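Local coordinates for protein ubiquitin-like-conjugating enzyme ATG10 (Saccharomyces cerevisiae, PDB 4EBR) that acts as the E2-like enzyme of autophagy that conjugates ATG12 to ATG5, carrying ATG12 as a thioester on its active-site cysteine, at residues Trp25-Asp30 with Leu42-Thr47; Leu62-Tyr68 with Leu81-Glu87. One frame throughout, in Å; residues are numbered along the deposited sequence.

Contact 1: residues Trp25-Asp30 with Leu42-Thr47; sequences WALCQD and LRLIPT
A classic beta bulge marks the start of the beta hairpin of strands 28-33 and 40-44: Gln29 and Asp30 both face Arg43, and their amide nitrogens converge on one carbonyl. Asp30 N reaches Arg43 O at 3.3 Å, while the bond from Gln29 N to the same oxygen is bent and weak; Arg43 N returns a nearly straight bond to Asp30 O (2.9 Å). Asp30 CG sits between its backbone N and carbonyl carbon (chi1 63°), which lays the carboxylate over the aliphatic part of Arg43. Arg43 NH1 forms a salt bridge with Asp30 OD1 (3.2 Å), coming on the syn side but tilted out of the carboxylate plane, the two planes 65° apart. Leu44 CD2 lies obliquely 3.9 Å from Trp25 CZ3. Separately, the side chains of Ile45 and of Leu27, third residue of the type I turn Trp25-Cys28, cross at about a right angle, with Leu27 CD2 3.5 Å from Ile45 CG1. Helix 152-164 packs on Trp25, Leu27 and Leu44, and Trp25 NE1 bonds to Gly165 O. With NH1 held by Asp30 and NE by Glu66, two carboxylates probably offset the charge of Arg43 and fix the orientation of its guanidinium.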
ATOM      1  N   TRP A  25       6.859 -15.418  23.523  1.00 81.66           N
ATOM      2  CA  TRP A  25       6.240 -14.135  23.781  1.00 79.66           C
ATOM      3  C   TRP A  25       4.907 -14.404  24.462  1.00 83.88           C
ATOM      4  O   TRP A  25       4.119 -15.221  23.984  1.00 85.42           O
ATOM      5  CB  TRP A  25       6.039 -13.417  22.463  1.00 76.03           C
ATOM      6  CG  TRP A  25       5.490 -12.058  22.591  1.00 74.21           C
ATOM      7  CD1 TRP A  25       5.435 -11.298  23.721  1.00 77.05           C
ATOM      8  CD2 TRP A  25       4.900 -11.278  21.544  1.00 66.65           C
ATOM      9  NE1 TRP A  25       4.848 -10.084  23.435  1.00 75.10           N
ATOM     10  CE2 TRP A  25       4.509 -10.050  22.108  1.00 67.61           C
ATOM     11  CE3 TRP A  25       4.672 -11.498  20.185  1.00 60.03           C
ATOM     12  CZ2 TRP A  25       3.895  -9.047  21.362  1.00 61.35           C
ATOM     13  CZ3 TRP A  25       4.068 -10.503  19.445  1.00 56.14           C
ATOM     14  CH2 TRP A  25       3.688  -9.290  20.034  1.00 56.45           C
ATOM     15  N   ALA A  26       4.663 -13.741  25.589  1.00 86.55           N
ATOM     16  CA  ALA A  26       3.496 -14.048  26.427  1.00 88.17           C
ATOM     17  C   ALA A  26       2.181 -13.842  25.691  1.00 85.54           C
ATOM     18  O   ALA A  26       1.275 -14.677  25.779  1.00 87.14           O
ATOM     19  CB  ALA A  26       3.516 -13.214  27.701  1.00 89.62           C
ATOM     20  N   LEU A  27       2.102 -12.730  24.959  1.00 80.97           N
ATOM     21  CA  LEU A  27       0.900 -12.322  24.235  1.00 76.34           C
ATOM     22  C   LEU A  27       0.515 -13.261  23.101  1.00 74.10           C
ATOM     23  O   LEU A  27      -0.577 -13.146  22.548  1.00 74.61           O
ATOM     24  CB  LEU A  27       1.105 -10.935  23.628  1.00 72.63           C
ATOM     25  CG  LEU A  27       0.762  -9.651  24.376  1.00 74.19           C
ATOM     26  CD1 LEU A  27       0.838  -8.501  23.392  1.00 71.26           C
ATOM     27  CD2 LEU A  27      -0.622  -9.705  25.016  1.00 75.90           C
ATOM     28  N   CYS A  28       1.410 -14.166  22.727  1.00 73.62           N
ATOM     29  CA  CYS A  28       1.233 -14.903  21.483  1.00 73.00           C
ATOM     30  C   CYS A  28       0.575 -16.264  21.642  1.00 78.24           C
ATOM     31  O   CYS A  28       1.182 -17.188  22.177  1.00 84.69           O
ATOM     32  CB  CYS A  28       2.572 -15.065  20.770  1.00 71.21           C
ATOM     33  SG  CYS A  28       2.405 -15.716  19.102  1.00 82.19           S
ATOM     34  N   GLN A  29      -0.656 -16.382  21.152  1.00 77.76           N
ATOM     35  CA  GLN A  29      -1.360 -17.657  21.128  1.00 82.75           C
ATOM     36  C   GLN A  29      -0.688 -18.643  20.183  1.00 84.10           C
ATOM     37  O   GLN A  29      -0.332 -19.741  20.599  1.00 91.61           O
ATOM     38  CB  GLN A  29      -2.820 -17.471  20.716  1.00 86.00           C
ATOM     39  CG  GLN A  29      -3.796 -17.377  21.875  1.00 93.44           C
ATOM     40  CD  GLN A  29      -5.245 -17.405  21.399  1.00 97.83           C
ATOM     41  OE1 GLN A  29      -5.514 -17.470  20.194  1.00 95.94           O
ATOM     42  NE2 GLN A  29      -6.186 -17.359  22.345  1.00101.83           N
ATOM     43  N   ASP A  30      -0.517 -18.263  18.916  1.00 78.62           N
ATOM     44  CA  ASP A  30       0.112 -19.166  17.947  1.00 78.79           C
ATOM     45  C   ASP A  30       0.870 -18.494  16.792  1.00 71.10           C
ATOM     46  O   ASP A  30       0.596 -17.354  16.423  1.00 69.53           O
ATOM     47  CB  ASP A  30      -0.886 -20.209  17.420  1.00 85.54           C
ATOM     48  CG  ASP A  30      -2.042 -19.592  16.668  1.00 89.68           C
ATOM     49  OD1 ASP A  30      -1.798 -18.987  15.596  1.00 91.43           O
ATOM     50  OD2 ASP A  30      -3.199 -19.725  17.131  1.00 92.38           O
ATOM     51  N   LEU A  42       0.837 -14.294  13.234  1.00 47.45           N
ATOM     52  CA  LEU A  42       0.835 -14.249  14.678  1.00 48.48           C
ATOM     53  C   LEU A  42      -0.584 -14.046  15.161  1.00 49.93           C
ATOM     54  O   LEU A  42      -1.245 -13.063  14.808  1.00 51.60           O
ATOM     55  CB  LEU A  42       1.739 -13.120  15.184  1.00 46.99           C
ATOM     56  CG  LEU A  42       3.223 -13.378  14.914  1.00 51.16           C
ATOM     57  CD1 LEU A  42       4.122 -12.337  15.558  1.00 51.39           C
ATOM     58  CD2 LEU A  42       3.597 -14.757  15.407  1.00 55.58           C
ATOM     59  N   ARG A  43      -1.072 -14.984  15.957  1.00 51.89           N
ATOM     60  CA  ARG A  43      -2.338 -14.768  16.632  1.00 53.90           C
ATOM     61  C   ARG A  43      -2.015 -14.408  18.059  1.00 60.56           C
ATOM     62  O   ARG A  43      -1.189 -15.058  18.694  1.00 65.76           O
ATOM     63  CB  ARG A  43      -3.237 -16.001  16.560  1.00 52.04           C
ATOM     64  CG  ARG A  43      -3.678 -16.337  15.152  1.00 50.74           C
ATOM     65  CD  ARG A  43      -4.890 -17.243  15.144  1.00 54.65           C
ATOM     66  NE  ARG A  43      -5.390 -17.466  13.788  1.00 56.16           N
ATOM     67  CZ  ARG A  43      -4.956 -18.428  12.971  1.00 61.71           C
ATOM     68  NH1 ARG A  43      -3.997 -19.278  13.359  1.00 63.98           N
ATOM     69  NH2 ARG A  43      -5.485 -18.543  11.755  1.00 62.27           N
ATOM     70  N   LEU A  44      -2.649 -13.358  18.557  1.00 62.63           N
ATOM     71  CA  LEU A  44      -2.342 -12.884  19.894  1.00 68.34           C
ATOM     72  C   LEU A  44      -3.410 -13.256  20.901  1.00 76.09           C
ATOM     73  O   LEU A  44      -4.580 -13.396  20.568  1.00 78.07           O
ATOM     74  CB  LEU A  44      -2.132 -11.381  19.902  1.00 66.04           C
ATOM     75  CG  LEU A  44      -0.926 -10.912  19.097  1.00 66.41           C
ATOM     76  CD1 LEU A  44      -0.723  -9.429  19.316  1.00 67.67           C
ATOM     77  CD2 LEU A  44       0.327 -11.692  19.464  1.00 66.10           C
ATOM     78  N   ILE A  45      -2.980 -13.390  22.153  1.00 81.98           N
ATOM     79  CA  ILE A  45      -3.861 -13.740  23.260  1.00 86.00           C
ATOM     80  C   ILE A  45      -4.898 -12.654  23.514  1.00 87.60           C
ATOM     81  O   ILE A  45      -4.620 -11.463  23.364  1.00 85.86           O
ATOM     82  CB  ILE A  45      -3.066 -13.989  24.556  1.00 88.51           C
ATOM     83  CG1 ILE A  45      -2.306 -12.725  24.966  1.00 92.78           C
ATOM     84  CG2 ILE A  45      -2.109 -15.157  24.378  1.00 89.25           C
ATOM     85  CD1 ILE A  45      -1.673 -12.811  26.338  1.00 99.01           C
ATOM     86  N   PRO A  46      -6.097 -13.080  23.892  1.00 92.62           N
ATOM     87  CA  PRO A  46      -7.232 -12.168  24.088  1.00 94.40           C
ATOM     88  C   PRO A  46      -6.827 -10.909  24.861  1.00 98.83           C
ATOM     89  O   PRO A  46      -6.139 -10.998  25.874  1.00103.10           O
ATOM     90  CB  PRO A  46      -8.227 -13.021  24.889  1.00 93.85           C
ATOM     91  CG  PRO A  46      -7.982 -14.396  24.401  1.00 93.94           C
ATOM     92  CD  PRO A  46      -6.470 -14.476  24.195  1.00 95.96           C
ATOM     93  N   THR A  47      -7.180  -9.745  24.341  1.00 99.17           N
ATOM     94  CA  THR A  47      -6.840  -8.521  25.037  1.00102.22           C
ATOM     95  C   THR A  47      -7.846  -7.426  24.766  1.00104.62           C
ATOM     96  O   THR A  47      -8.482  -7.392  23.712  1.00106.71           O
ATOM     97  CB  THR A  47      -5.438  -8.021  24.641  1.00 70.10           C
ATOM     98  OG1 THR A  47      -5.362  -7.880  23.217  1.00 68.54           O
ATOM     99  CG2 THR A  47      -4.371  -9.000  25.108  1.00 71.01           C
TER

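Contact 2: residues Leu62-Tyr68 with Leu81-Glu87; sequences LNHIELY and LLRIWEE
In the antiparallel beta hairpin of strands 63-72 and 77-90, Leu81 exchanges two backbone bonds with Tyr68; their CB atoms pack 3.9 Å apart. Leu82 turns to the other face, where its CD1 touches Ile65 CG2 and Leu67 CD2. At Arg83, hydrogen-bonded through its backbone to Glu66, the side chain runs alongside that glutamate. NE of Arg83 meets Glu66 OE2 at 2.9 Å, nearly along the C-O axis, and NH2 adds a weaker bond to the same oxygen. Ile84 shares the apolar face, its CG1 beside Ile65 CG1 at 3.8 Å. Trp85, with CG anti to the carbonyl carbon (chi1 -59°), brings its indole edge to Glu66: NE1 gives OE1 a bond of 3.2 Å, in the ring plane but from above the carboxylate plane, the two planes being 89° apart. Trp85 CZ2 also lies over one face of the Arg83 guanidinium, offset toward the rim. An alanine in place of Glu66 would probably leave the Trp85 indole N-H without this acceptor and the Arg83 guanidinium without its carboxylate mate. Glu86 CB lies against Asn63 OD1, 3.4 Å away. Glu87 reaches back with OE2, which Leu62 N meets from above the carboxylate plane (2.6 Å, nearly straight), while its OE1 lies at the His64 ring edge. Strand 40-44 flanks 63-72 on its other edge; beyond 77-90 come strands 93-98 and 127-131, whose Leu98 and Trp129 touch Arg83.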
ATOM      1  N   LEU A  62     -13.702  -9.352  24.660  1.00 81.79           N
ATOM      2  CA  LEU A  62     -12.267  -9.190  24.440  1.00 83.05           C
ATOM      3  C   LEU A  62     -11.920  -9.056  22.956  1.00 76.43           C
ATOM      4  O   LEU A  62     -12.738  -9.338  22.085  1.00 77.47           O
ATOM      5  CB  LEU A  62     -11.504 -10.375  25.055  1.00 87.74           C
ATOM      6  CG  LEU A  62     -11.593 -10.508  26.583  1.00 93.82           C
ATOM      7  CD1 LEU A  62     -10.712 -11.643  27.058  1.00 96.95           C
ATOM      8  CD2 LEU A  62     -11.211  -9.205  27.298  1.00 94.80           C
ATOM      9  N   ASN A  63     -10.716  -8.604  22.652  1.00 71.78           N
ATOM     10  CA  ASN A  63     -10.310  -8.615  21.263  1.00 69.71           C
ATOM     11  C   ASN A  63      -9.473  -9.856  20.923  1.00 72.30           C
ATOM     12  O   ASN A  63      -9.085 -10.615  21.813  1.00 74.42           O
ATOM     13  CB  ASN A  63      -9.528  -7.334  20.943  1.00 67.69           C
ATOM     14  CG  ASN A  63     -10.391  -6.087  21.028  1.00 69.12           C
ATOM     15  OD1 ASN A  63     -11.609  -6.146  20.843  1.00 73.84           O
ATOM     16  ND2 ASN A  63      -9.766  -4.951  21.303  1.00 65.88           N
ATOM     17  N   HIS A  64      -9.193 -10.058  19.635  1.00 69.59           N
ATOM     18  CA  HIS A  64      -8.157 -10.994  19.208  1.00 67.66           C
ATOM     19  C   HIS A  64      -7.486 -10.361  18.020  1.00 63.09           C
ATOM     20  O   HIS A  64      -8.146 -10.011  17.048  1.00 63.29           O
ATOM     21  CB  HIS A  64      -8.733 -12.356  18.854  1.00 70.40           C
ATOM     22  CG  HIS A  64      -9.635 -12.897  19.911  1.00 79.51           C
ATOM     23  ND1 HIS A  64     -10.905 -12.400  20.129  1.00 80.86           N
ATOM     24  CD2 HIS A  64      -9.440 -13.852  20.849  1.00 85.96           C
ATOM     25  CE1 HIS A  64     -11.461 -13.045  21.136  1.00 83.56           C
ATOM     26  NE2 HIS A  64     -10.596 -13.933  21.590  1.00 87.35           N
ATOM     27  N   ILE A  65      -6.170 -10.219  18.106  1.00 58.18           N
ATOM     28  CA  ILE A  65      -5.410  -9.478  17.119  1.00 50.34           C
ATOM     29  C   ILE A  65      -4.665 -10.475  16.270  1.00 47.66           C
ATOM     30  O   ILE A  65      -4.126 -11.457  16.787  1.00 47.71           O
ATOM     31  CB  ILE A  65      -4.419  -8.499  17.817  1.00 50.73           C
ATOM     32  CG1 ILE A  65      -5.205  -7.432  18.573  1.00 52.71           C
ATOM     33  CG2 ILE A  65      -3.510  -7.815  16.833  1.00 39.42           C
ATOM     34  CD1 ILE A  65      -4.354  -6.448  19.315  1.00 53.47           C
ATOM     35  N   GLU A  66      -4.648 -10.245  14.967  1.00 38.48           N
ATOM     36  CA  GLU A  66      -3.876 -11.098  14.103  1.00 41.81           C
ATOM     37  C   GLU A  66      -2.868 -10.267  13.335  1.00 42.48           C
ATOM     38  O   GLU A  66      -3.221  -9.227  12.775  1.00 44.85           O
ATOM     39  CB  GLU A  66      -4.795 -11.875  13.159  1.00 40.54           C
ATOM     40  CG  GLU A  66      -5.778 -12.755  13.909  1.00 45.49           C
ATOM     41  CD  GLU A  66      -6.604 -13.683  13.014  1.00 53.51           C
ATOM     42  OE1 GLU A  66      -7.059 -14.744  13.520  1.00 57.78           O
ATOM     43  OE2 GLU A  66      -6.813 -13.357  11.821  1.00 54.22           O
ATOM     44  N   LEU A  67      -1.615 -10.714  13.317  1.00 40.78           N
ATOM     45  CA  LEU A  67      -0.578 -10.015  12.565  1.00 40.01           C
ATOM     46  C   LEU A  67      -0.034 -10.911  11.481  1.00 40.69           C
ATOM     47  O   LEU A  67       0.423 -12.021  11.772  1.00 42.88           O
ATOM     48  CB  LEU A  67       0.585  -9.634  13.466  1.00 39.47           C
ATOM     49  CG  LEU A  67       0.299  -8.851  14.739  1.00 42.02           C
ATOM     50  CD1 LEU A  67       1.637  -8.487  15.360  1.00 46.40           C
ATOM     51  CD2 LEU A  67      -0.517  -7.613  14.446  1.00 39.63           C
ATOM     52  N   TYR A  68      -0.071 -10.442  10.236  1.00 36.01           N
ATOM     53  CA  TYR A  68       0.576 -11.186   9.170  1.00 37.94           C
ATOM     54  C   TYR A  68       1.812 -10.418   8.699  1.00 40.64           C
ATOM     55  O   TYR A  68       1.702  -9.304   8.182  1.00 39.06           O
ATOM     56  CB  TYR A  68      -0.403 -11.430   8.028  1.00 40.76           C
ATOM     57  CG  TYR A  68       0.019 -12.496   7.036  1.00 44.54           C
ATOM     58  CD1 TYR A  68       0.875 -13.526   7.398  1.00 48.35           C
ATOM     59  CD2 TYR A  68      -0.441 -12.471   5.737  1.00 45.53           C
ATOM     60  CE1 TYR A  68       1.258 -14.500   6.480  1.00 49.99           C
ATOM     61  CE2 TYR A  68      -0.070 -13.440   4.820  1.00 48.72           C
ATOM     62  CZ  TYR A  68       0.778 -14.446   5.194  1.00 51.38           C
ATOM     63  OH  TYR A  68       1.131 -15.397   4.266  1.00 56.05           O
ATOM     64  N   LEU A  81       0.646  -6.760   8.181  1.00 39.04           N
ATOM     65  CA  LEU A  81      -0.781  -6.795   7.892  1.00 37.17           C
ATOM     66  C   LEU A  81      -1.532  -7.084   9.175  1.00 38.04           C
ATOM     67  O   LEU A  81      -1.161  -7.960   9.976  1.00 41.35           O
ATOM     68  CB  LEU A  81      -1.095  -7.827   6.805  1.00 36.52           C
ATOM     69  CG  LEU A  81      -0.469  -7.508   5.442  1.00 36.88           C
ATOM     70  CD1 LEU A  81      -1.126  -8.319   4.362  1.00 34.22           C
ATOM     71  CD2 LEU A  81      -0.582  -6.036   5.111  1.00 38.09           C
ATOM     72  N   LEU A  82      -2.590  -6.336   9.389  1.00 36.83           N
ATOM     73  CA  LEU A  82      -3.210  -6.356  10.693  1.00 40.30           C
ATOM     74  C   LEU A  82      -4.736  -6.464  10.608  1.00 43.97           C
ATOM     75  O   LEU A  82      -5.385  -5.752   9.834  1.00 45.34           O
ATOM     76  CB  LEU A  82      -2.741  -5.120  11.452  1.00 43.38           C
ATOM     77  CG  LEU A  82      -3.516  -4.461  12.571  1.00 49.81           C
ATOM     78  CD1 LEU A  82      -3.893  -5.479  13.609  1.00 56.89           C
ATOM     79  CD2 LEU A  82      -2.602  -3.418  13.167  1.00 49.10           C
ATOM     80  N   ARG A  83      -5.295  -7.394  11.379  1.00 43.56           N
ATOM     81  CA  ARG A  83      -6.730  -7.366  11.652  1.00 41.63           C
ATOM     82  C   ARG A  83      -7.097  -7.784  13.081  1.00 41.50           C
ATOM     83  O   ARG A  83      -6.271  -8.328  13.835  1.00 41.13           O
ATOM     84  CB  ARG A  83      -7.511  -8.156  10.626  1.00 37.95           C
ATOM     85  CG  ARG A  83      -7.250  -9.597  10.684  1.00 37.15           C
ATOM     86  CD  ARG A  83      -7.986 -10.271   9.580  1.00 40.31           C
ATOM     87  NE  ARG A  83      -7.908 -11.707   9.755  1.00 45.42           N
ATOM     88  CZ  ARG A  83      -8.735 -12.568   9.193  1.00 48.07           C
ATOM     89  NH1 ARG A  83      -9.725 -12.125   8.404  1.00 47.19           N
ATOM     90  NH2 ARG A  83      -8.561 -13.861   9.427  1.00 40.46           N
ATOM     91  N   ILE A  84      -8.322  -7.453  13.475  1.00 38.92           N
ATOM     92  CA  ILE A  84      -8.711  -7.581  14.872  1.00 39.95           C
ATOM     93  C   ILE A  84     -10.129  -8.073  15.025  1.00 39.25           C
ATOM     94  O   ILE A  84     -11.049  -7.479  14.467  1.00 44.37           O
ATOM     95  CB  ILE A  84      -8.594  -6.233  15.612  1.00 39.22           C
ATOM     96  CG1 ILE A  84      -7.136  -5.793  15.698  1.00 38.94           C
ATOM     97  CG2 ILE A  84      -9.203  -6.349  17.000  1.00 41.01           C
ATOM     98  CD1 ILE A  84      -6.924  -4.448  16.391  1.00 40.32           C
ATOM     99  N   TRP A  85     -10.302  -9.137  15.801  1.00 47.03           N
ATOM    100  CA  TRP A  85     -11.631  -9.658  16.139  1.00 48.00           C
ATOM    101  C   TRP A  85     -12.145  -8.992  17.407  1.00 51.15           C
ATOM    102  O   TRP A  85     -11.525  -9.094  18.462  1.00 52.55           O
ATOM    103  CB  TRP A  85     -11.569 -11.165  16.366  1.00 49.14           C
ATOM    104  CG  TRP A  85     -11.081 -11.948  15.180  1.00 55.50           C
ATOM    105  CD1 TRP A  85      -9.859 -12.513  15.027  1.00 58.31           C
ATOM    106  CD2 TRP A  85     -11.810 -12.256  13.989  1.00 60.01           C
ATOM    107  NE1 TRP A  85      -9.775 -13.155  13.814  1.00 57.74           N
ATOM    108  CE2 TRP A  85     -10.963 -13.011  13.160  1.00 59.14           C
ATOM    109  CE3 TRP A  85     -13.098 -11.964  13.541  1.00 65.72           C
ATOM    110  CZ2 TRP A  85     -11.357 -13.474  11.916  1.00 63.98           C
ATOM    111  CZ3 TRP A  85     -13.488 -12.433  12.316  1.00 67.50           C
ATOM    112  CH2 TRP A  85     -12.621 -13.174  11.510  1.00 67.39           C
ATOM    113  N   GLU A  86     -13.260  -8.286  17.317  1.00 52.00           N
ATOM    114  CA  GLU A  86     -13.818  -7.708  18.525  1.00 57.41           C
ATOM    115  C   GLU A  86     -15.133  -8.351  18.862  1.00 60.39           C
ATOM    116  O   GLU A  86     -15.930  -8.646  17.983  1.00 62.61           O
ATOM    117  CB  GLU A  86     -13.983  -6.192  18.419  1.00 61.21           C
ATOM    118  CG  GLU A  86     -15.025  -5.691  17.446  1.00 61.95           C
ATOM    119  CD  GLU A  86     -15.161  -4.169  17.511  1.00 65.75           C
ATOM    120  OE1 GLU A  86     -15.854  -3.657  18.433  1.00 67.34           O
ATOM    121  OE2 GLU A  86     -14.563  -3.482  16.647  1.00 63.70           O
ATOM    122  N   GLU A  87     -15.358  -8.606  20.140  1.00 63.64           N
ATOM    123  CA  GLU A  87     -16.650  -9.121  20.544  1.00 67.60           C
ATOM    124  C   GLU A  87     -17.501  -7.930  20.905  1.00 64.67           C
ATOM    125  O   GLU A  87     -17.074  -7.064  21.642  1.00 65.39           O
ATOM    126  CB  GLU A  87     -16.505 -10.097  21.706  1.00 76.77           C
ATOM    127  CG  GLU A  87     -15.650 -11.310  21.340  1.00 83.27           C
ATOM    128  CD  GLU A  87     -14.912 -11.917  22.531  1.00 90.94           C
ATOM    129  OE1 GLU A  87     -14.276 -12.980  22.341  1.00 92.42           O
ATOM    130  OE2 GLU A  87     -14.961 -11.335  23.645  1.00 93.83           O
TER

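In the fold
Contacts 1 and 2 are two successive beta hairpins of one antiparallel sheet, their centres about 10 Å apart. Strands 40-44 and 63-72, neighbours in the sheet and consecutive in the chain, join them: Leu42 N lies 2.7 Å from Leu67 O, and Thr47 O lies 2.8 Å from Asn63 N, both probable hydrogen bonds. Pro46 adds packing, its CB 3.6 Å from Leu62 CD1. Across the same seam the charged side chains of both hairpins connect in series, from Asp30 to Arg83. Neither contact lies at the active site, where Cys135 forms the glycyl thioester and, in this crystal, binds mercury with Asp136 and Cys139.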